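Local coordinates for phage related exonuclease (Haemophilus somnus 129PT, PDB 3K93), which probably acts as a phage-type exonuclease that digests DNA with the help of metal ions, at residues G31-T34 with D35-S39. Numbering follows the deposited sequence.
Sequences GKLT and DTAKS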
ATOM      1  N   GLY A  31      27.646  -3.743  11.343  1.00 20.73           N
ATOM      2  CA  GLY A  31      26.563  -3.209  12.176  1.00 20.23           C
ATOM      3  C   GLY A  31      25.798  -2.049  11.562  1.00 19.58           C
ATOM      4  O   GLY A  31      25.243  -1.224  12.293  1.00 19.81           O
ATOM      5  N   LYS A  32      25.748  -1.971  10.230  1.00 18.62           N
ATOM      6  CA  LYS A  32      24.948  -0.914   9.587  1.00 18.35           C
ATOM      7  C   LYS A  32      23.483  -1.280   9.714  1.00 17.09           C
ATOM      8  O   LYS A  32      23.117  -2.449   9.568  1.00 16.18           O
ATOM      9  CB  LYS A  32      25.288  -0.766   8.103  1.00 18.41           C
ATOM     10  CG  LYS A  32      26.791  -0.608   7.820  1.00 19.58           C
ATOM     11  CD  LYS A  32      27.124   0.768   7.416  1.00 19.69           C
ATOM     12  CE  LYS A  32      28.592   0.949   7.318  1.00 18.20           C
ATOM     13  NZ  LYS A  32      28.815   2.397   7.193  1.00 18.89           N
ATOM     14  N   LEU A  33      22.655  -0.287   9.957  1.00 16.06           N
ATOM     15  CA  LEU A  33      21.218  -0.495  10.083  1.00 16.31           C
ATOM     16  C   LEU A  33      20.519  -0.394   8.726  1.00 15.45           C
ATOM     17  O   LEU A  33      20.936   0.371   7.880  1.00 15.32           O
ATOM     18  CB  LEU A  33      20.627   0.574  11.002  1.00 16.76           C
ATOM     19  CG  LEU A  33      20.970   0.542  12.499  1.00 18.01           C
ATOM     20  CD1 LEU A  33      20.435   1.790  13.130  1.00 20.32           C
ATOM     21  CD2 LEU A  33      20.379  -0.654  13.155  1.00 19.32           C
ATOM     22  N   THR A  34      19.428  -1.125   8.538  1.00 15.27           N
ATOM     23  CA  THR A  34      18.618  -0.995   7.326  1.00 15.35           C
ATOM     24  C   THR A  34      17.819   0.285   7.414  1.00 15.97           C
ATOM     25  O   THR A  34      17.642   0.835   8.511  1.00 15.62           O
ATOM     26  CB  THR A  34      17.620  -2.154   7.215  1.00 15.94           C
ATOM     27  OG1 THR A  34      16.795  -2.161   8.386  1.00 15.34           O
ATOM     28  CG2 THR A  34      18.366  -3.532   7.098  1.00 14.05           C
ATOM     29  N   ASP A  35      17.315   0.749   6.279  1.00 16.30           N
ATOM     30  CA  ASP A  35      16.427   1.926   6.252  1.00 17.15           C
ATOM     31  C   ASP A  35      15.153   1.709   7.085  1.00 16.66           C
ATOM     32  O   ASP A  35      14.681   2.623   7.758  1.00 16.57           O
ATOM     33  CB  ASP A  35      16.012   2.273   4.813  1.00 17.83           C
ATOM     34  CG  ASP A  35      17.136   2.890   3.991  1.00 20.57           C
ATOM     35  OD1 ASP A  35      18.165   3.317   4.552  1.00 26.13           O
ATOM     36  OD2 ASP A  35      16.971   2.981   2.759  1.00 25.77           O
ATOM     37  N   THR A  36      14.587   0.513   7.022  1.00 15.82           N
ATOM     38  CA  THR A  36      13.473   0.190   7.894  1.00 15.97           C
ATOM     39  C   THR A  36      13.801   0.356   9.355  1.00 14.90           C
ATOM     40  O   THR A  36      12.987   0.883  10.096  1.00 14.32           O
ATOM     41  CB  THR A  36      12.981  -1.252   7.666  1.00 16.18           C
ATOM     42  OG1 THR A  36      12.468  -1.303   6.362  1.00 18.33           O
ATOM     43  CG2 THR A  36      11.868  -1.702   8.664  1.00 16.62           C
ATOM     44  N   ALA A  37      14.968  -0.145   9.773  1.00 13.97           N
ATOM     45  CA  ALA A  37      15.363  -0.096  11.180  1.00 13.15           C
ATOM     46  C   ALA A  37      15.518   1.362  11.620  1.00 12.53           C
ATOM     47  O   ALA A  37      15.040   1.758  12.693  1.00 10.84           O
ATOM     48  CB  ALA A  37      16.682  -0.907  11.436  1.00 11.95           C
ATOM     49  N   LYS A  38      16.157   2.157  10.774  1.00 12.49           N
ATOM     50  CA  LYS A  38      16.356   3.574  11.081  1.00 13.25           C
ATOM     51  C   LYS A  38      15.062   4.339  11.203  1.00 12.83           C
ATOM     52  O   LYS A  38      14.909   5.160  12.077  1.00 11.82           O
ATOM     53  CB  LYS A  38      17.222   4.220  10.040  1.00 13.33           C
ATOM     54  CG  LYS A  38      18.647   3.765  10.151  1.00 15.92           C
ATOM     55  CD  LYS A  38      19.366   4.018   8.848  1.00 20.12           C
ATOM     56  CE  LYS A  38      20.183   5.224   8.872  1.00 22.87           C
ATOM     57  NZ  LYS A  38      21.302   5.053   7.834  1.00 22.59           N
ATOM     58  N   SER A  39      14.129   4.030  10.329  1.00 13.13           N
ATOM     59  CA  SER A  39      12.828   4.649  10.381  1.00 14.03           C
ATOM     60  C   SER A  39      12.115   4.289  11.711  1.00 13.62           C
ATOM     61  O   SER A  39      11.546   5.162  12.373  1.00 13.46           O
ATOM     62  CB  SER A  39      12.007   4.230   9.162  1.00 14.35           C
ATOM     63  OG  SER A  39      10.711   4.755   9.278  1.00 16.81           O
TER
HETATM   64  O   HOH W   1      20.265   2.296   6.286  1.00 34.19           O
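Leu33 meets the first turn of helix 35-50 with both ends of its side chain: Leu33 CB lies 3.9 Å from CG of Lys38, while the CD2 methyl packs against the Ala37 methyl. The leucine and lysine chains run slantwise over one another, and the same leucine side chain also touches Arg207, Ala210 and Tyr214 of helix 198-221, so a single apolar residue joins the loop to two helices. Its carbonyl oxygen faces a water that donates both to Leu33 O, at 2.6 Å, and to Asp35 OD1, and accepts a weak bond from Lys38 NZ. The bend of the lysine chain at CG-CD (chi3 100°) helps bring the amine back over the loop toward this water.

Thr34 comes next and does the capping. A chi1 of 58° tucks its hydroxyl in over its own backbone, on the side of the helix start. There Thr34 OG1 accepts from Ala37 N at 3.1 Å (N-H...O 153°), and the Ala37 methyl closes in on the same oxygen. The backbone of Thr34 takes the first i to i+4 bond of the helix, from Lys38 N to Thr34 O, at 3.0 Å. Lys38 CG passes 3.5 Å from Thr34 O, which probably limits the room for solvent there. Two amides of the first turn, those of Ala37 and Lys38, are thereby satisfied by one residue, through its side chain and its backbone respectively. This is a threonine N-cap, here starting helix 35-50 directly after the short loop that follows helix 25-29.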